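Local coordinates for PTS system, IIA component (Streptococcus pneumoniae serotype 4, PDB 5T3U), which is a mannose-family IIA component of a sugar phosphotransferase system linked to fucose utilisation, and probably relays phosphate to its partner IIB protein during sugar uptake, at residues R9-A14 / I72-L77; R38-G43 / K58-E63. All coordinates share one frame; numbering follows the deposited sequence.

Contact 1: R9-A14 / I72-L77; sequences RGILVA and IVLTDL
L12 is held through both its backbone N and its backbone O by the neighbouring strand: its N donates to I72 O (2.9 Å) and its O receives L74 N (2.8 Å). I72 N to G10 O and A14 N to L74 O (2.7 Å) extend this parallel ladder. CA-H...O contacts, such as V73 CA to L12 O at 3.3 Å, fill in between. D76 N reaches A14 O in a weak bond, while D76 OD2 accepts from the backbone N of H16, just after 9-14.

The closest side-chain approach is R9 CD to I72 CD1, 3.6 Å, the two chains lying side by side. The R9 chain bends at chi3 (-48°), and its NH2 is held by S116 O. I11, V13, I72 and L74 share one sheet face; I11, I72 and L74 pack there against L110 of helix 104-112. L12 and V73 on the other face meet F57 of helix 50-65. Two adjacent central strands, sandwiched by helices, give the parallel alpha/beta core of the mannose-family IIA fold, in which H16 probably corresponds to the phosphorylated histidine.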
# COMPACT_ATOMS: atom_id res chain seq x y z
N ARG A 9 16.98 -1.30 -13.89
CA ARG A 9 15.58 -1.00 -13.59
C ARG A 9 15.51 0.03 -12.47
O ARG A 9 16.07 -0.19 -11.41
CB ARG A 9 14.90 -2.30 -13.14
CG ARG A 9 13.39 -2.33 -13.13
CD ARG A 9 12.89 -3.74 -13.05
NE ARG A 9 13.57 -4.59 -14.01
CZ ARG A 9 14.41 -5.56 -13.69
NH1 ARG A 9 14.64 -5.84 -12.41
NH2 ARG A 9 15.02 -6.26 -14.65
N GLY A 10 14.84 1.15 -12.74
CA GLY A 10 14.48 2.16 -11.73
C GLY A 10 13.02 2.03 -11.30
O GLY A 10 12.22 1.35 -11.96
N ILE A 11 12.66 2.64 -10.19
CA ILE A 11 11.30 2.50 -9.71
C ILE A 11 10.79 3.85 -9.32
O ILE A 11 11.42 4.54 -8.54
CB ILE A 11 11.19 1.52 -8.48
CG1 ILE A 11 11.70 0.10 -8.81
CG2 ILE A 11 9.71 1.44 -7.92
CD1 ILE A 11 11.88 -0.75 -7.57
N LEU A 12 9.65 4.24 -9.87
CA LEU A 12 9.00 5.43 -9.36
C LEU A 12 7.71 5.02 -8.64
O LEU A 12 6.88 4.32 -9.22
CB LEU A 12 8.67 6.40 -10.50
CG LEU A 12 7.86 7.65 -10.13
CD1 LEU A 12 8.60 8.60 -9.15
CD2 LEU A 12 7.47 8.38 -11.39
N VAL A 13 7.55 5.46 -7.40
CA VAL A 13 6.34 5.12 -6.65
C VAL A 13 5.56 6.41 -6.57
O VAL A 13 6.06 7.40 -6.00
CB VAL A 13 6.65 4.69 -5.19
CG1 VAL A 13 5.44 4.07 -4.56
CG2 VAL A 13 7.82 3.72 -5.13
N ALA A 14 4.35 6.41 -7.11
CA ALA A 14 3.57 7.65 -7.17
C ALA A 14 2.16 7.49 -6.64
O ALA A 14 1.54 6.48 -6.88
CB ALA A 14 3.52 8.16 -8.61
N ILE A 72 9.82 0.93 -13.73
CA ILE A 72 8.48 0.54 -13.30
C ILE A 72 7.90 1.69 -12.48
O ILE A 72 8.49 2.16 -11.52
CB ILE A 72 8.48 -0.82 -12.54
CG1 ILE A 72 9.11 -1.90 -13.43
CG2 ILE A 72 7.01 -1.28 -12.15
CD1 ILE A 72 9.32 -3.20 -12.71
N VAL A 73 6.75 2.18 -12.93
CA VAL A 73 5.96 3.14 -12.20
C VAL A 73 4.92 2.35 -11.40
O VAL A 73 4.13 1.56 -11.96
CB VAL A 73 5.25 4.13 -13.17
CG1 VAL A 73 4.43 5.16 -12.40
CG2 VAL A 73 6.27 4.84 -14.07
N LEU A 74 4.93 2.57 -10.09
CA LEU A 74 3.88 2.01 -9.20
C LEU A 74 2.94 3.14 -8.85
O LEU A 74 3.38 4.20 -8.40
CB LEU A 74 4.49 1.43 -7.94
CG LEU A 74 5.52 0.30 -8.11
CD1 LEU A 74 5.96 -0.19 -6.72
CD2 LEU A 74 5.01 -0.85 -8.99
N THR A 75 1.65 2.93 -9.10
CA THR A 75 0.66 3.94 -8.72
C THR A 75 -0.38 3.36 -7.74
O THR A 75 -0.59 2.15 -7.67
CB THR A 75 -0.06 4.52 -9.95
OG1 THR A 75 -0.83 3.47 -10.53
CG2 THR A 75 0.97 5.11 -10.99
N ASP A 76 -1.01 4.26 -6.99
CA ASP A 76 -1.85 3.86 -5.88
C ASP A 76 -3.14 3.15 -6.30
O ASP A 76 -3.50 2.15 -5.70
CB ASP A 76 -2.11 5.03 -4.90
CG ASP A 76 -2.57 6.33 -5.59
OD1 ASP A 76 -2.54 6.43 -6.84
OD2 ASP A 76 -2.92 7.28 -4.84
N LEU A 77 -3.81 3.67 -7.33
CA LEU A 77 -5.01 3.04 -7.82
C LEU A 77 -5.36 3.47 -9.27
O LEU A 77 -4.97 4.56 -9.72
CB LEU A 77 -6.17 3.33 -6.86
CG LEU A 77 -6.91 4.66 -6.88
CD1 LEU A 77 -7.99 4.68 -5.79
CD2 LEU A 77 -6.00 5.88 -6.74

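Contact 2: R38-G43 / K58-E63; sequences RVRTLG and KNQVDE
Q60 and E63, one helical turn apart, both offer an oxygen to NH1 of R40, while K58 two residues before Q60 turns away from the strand and pairs its NZ with D62 OD2 (2.9 Å) along the helix. Q60 points at the strand and bends at chi2 (-75°), which brings its amide against the R40 chain. OE1 of Q60 accepts from R40 NH1 at 3.0 Å; OE1 lies close to the guanidinium plane, but NH1 stands above the plane of the amide carbonyl, the two planes standing 55° apart. The amide also lies against the aliphatic part of R40, with Q60 OE1 3.5 Å from R40 CD, and NE2 makes a weak bond to T41 O. Q60 CG meets L42 CD2 at 4.3 Å, a looser apolar touch.

E63, on the next turn, crosses R40 at about a right angle. Its OE2 sits at the guanidinium edge and takes the second bond of R40 NH1, a salt bridge of 2.9 Å that is nearly straight at the hydrogen (176°), although NH1 meets the carboxylate from above its plane. A water links R40 NH2 to the same OE2, while R40 NE donates to N36 O, so three nitrogens of the guanidinium have partners and its rotation is restrained.

Strand 39-44, the sheet's edge strand within this chain, thus lies antiparallel beneath helix 50-65, their short axes 9.7 Å apart. L42 packs on F53, Y56 and F57 of that helix; R40 and Q60 border L12 of strand 7-16, and T41 faces helix 19-31 on the other side of the sheet.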
# COMPACT_ATOMS: atom_id res chain seq x y z
N ARG A 38 17.99 5.29 -8.46
CA ARG A 38 17.32 3.97 -8.63
C ARG A 38 15.84 4.00 -8.26
O ARG A 38 15.03 3.31 -8.85
CB ARG A 38 17.98 2.87 -7.80
CG ARG A 38 19.45 2.71 -7.98
CD ARG A 38 19.85 2.41 -9.43
NE ARG A 38 19.15 1.26 -10.02
CZ ARG A 38 19.51 -0.02 -9.89
NH1 ARG A 38 20.55 -0.35 -9.14
NH2 ARG A 38 18.82 -0.98 -10.50
N VAL A 39 15.49 4.76 -7.23
CA VAL A 39 14.13 4.80 -6.69
C VAL A 39 13.74 6.19 -6.29
O VAL A 39 14.52 6.93 -5.66
CB VAL A 39 13.96 3.85 -5.44
CG1 VAL A 39 12.49 3.85 -4.96
CG2 VAL A 39 14.41 2.43 -5.76
N ARG A 40 12.52 6.56 -6.69
CA ARG A 40 11.96 7.87 -6.34
C ARG A 40 10.50 7.76 -5.96
O ARG A 40 9.82 6.82 -6.36
CB ARG A 40 12.10 8.84 -7.53
CG ARG A 40 13.56 9.26 -7.75
CD ARG A 40 13.66 10.33 -8.85
NE ARG A 40 15.03 10.40 -9.34
CZ ARG A 40 15.49 11.35 -10.15
NH1 ARG A 40 14.69 12.34 -10.54
NH2 ARG A 40 16.76 11.32 -10.54
N THR A 41 10.01 8.75 -5.22
CA THR A 41 8.58 8.82 -4.98
C THR A 41 8.01 10.17 -5.41
O THR A 41 8.73 11.16 -5.47
CB THR A 41 8.23 8.59 -3.49
OG1 THR A 41 8.68 9.70 -2.71
CG2 THR A 41 8.88 7.32 -3.00
N LEU A 42 6.71 10.20 -5.66
CA LEU A 42 6.04 11.48 -5.92
C LEU A 42 4.63 11.42 -5.37
O LEU A 42 3.90 10.48 -5.66
CB LEU A 42 6.00 11.74 -7.43
CG LEU A 42 5.56 13.12 -7.92
CD1 LEU A 42 6.52 14.20 -7.36
CD2 LEU A 42 5.57 13.13 -9.48
N GLY A 43 4.25 12.43 -4.58
CA GLY A 43 2.89 12.53 -4.08
C GLY A 43 2.17 13.75 -4.63
O GLY A 43 2.73 14.83 -4.65
N LYS A 58 6.68 13.56 -15.20
CA LYS A 58 7.42 13.32 -16.43
C LYS A 58 8.91 13.38 -16.16
O LYS A 58 9.65 12.49 -16.56
CB LYS A 58 7.00 14.31 -17.53
CG LYS A 58 7.79 14.18 -18.86
CD LYS A 58 7.43 15.35 -19.82
CE LYS A 58 7.99 15.13 -21.25
NZ LYS A 58 9.48 14.90 -21.23
N ASN A 59 9.34 14.42 -15.47
CA ASN A 59 10.75 14.61 -15.09
C ASN A 59 11.33 13.48 -14.25
O ASN A 59 12.47 13.08 -14.46
CB ASN A 59 10.94 15.97 -14.37
CG ASN A 59 10.95 17.15 -15.34
OD1 ASN A 59 11.03 16.98 -16.57
ND2 ASN A 59 10.87 18.36 -14.79
N GLN A 60 10.57 12.97 -13.27
CA GLN A 60 11.03 11.81 -12.47
C GLN A 60 11.27 10.57 -13.33
O GLN A 60 12.29 9.88 -13.14
CB GLN A 60 10.03 11.45 -11.34
CG GLN A 60 9.76 12.54 -10.33
CD GLN A 60 10.90 12.73 -9.36
OE1 GLN A 60 11.97 13.22 -9.73
NE2 GLN A 60 10.67 12.35 -8.08
N VAL A 61 10.36 10.28 -14.26
CA VAL A 61 10.54 9.09 -15.10
C VAL A 61 11.74 9.26 -16.07
O VAL A 61 12.58 8.36 -16.19
CB VAL A 61 9.28 8.68 -15.89
CG1 VAL A 61 9.59 7.51 -16.84
CG2 VAL A 61 8.13 8.27 -14.96
N ASP A 62 11.81 10.43 -16.73
CA ASP A 62 12.91 10.75 -17.65
C ASP A 62 14.26 10.64 -16.97
O ASP A 62 15.19 10.01 -17.50
CB ASP A 62 12.75 12.18 -18.20
CG ASP A 62 11.59 12.32 -19.17
OD1 ASP A 62 11.09 11.30 -19.69
OD2 ASP A 62 11.18 13.47 -19.44
N GLU A 63 14.39 11.23 -15.80
CA GLU A 63 15.65 11.19 -15.07
C GLU A 63 16.06 9.80 -14.59
O GLU A 63 17.24 9.46 -14.55
CB GLU A 63 15.65 12.20 -13.93
CG GLU A 63 15.80 13.62 -14.47
CD GLU A 63 15.40 14.68 -13.47
OE1 GLU A 63 14.83 15.70 -13.92
OE2 GLU A 63 15.66 14.52 -12.25
O HOH W 1 18.39 13.25 -11.70

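In the fold
Contacts 1 and 2 have centres about 8 Å apart and meet through strand 7-16, which lies between strands 39-44 and 68-75 in the sheet. On the side away from strand 68-75, I11 N and V13 N probably bond to R38 O and R40 O respectively, each at 2.8 Å, carrying the parallel ladder into contact 2. L12 joins the layers: its CD1 packs 3.5 Å from R40 O, and its side chain also touches Q60. Contact 2 is nested in the loop that contact 1 closes. Buried contact 1 probably leads into the active site at H16, the likely phosphorylated histidine; contact 2 lies at the surface, on the flank covered by helix 50-65. D76 and L77 reach T26 and F30 of the second subunit.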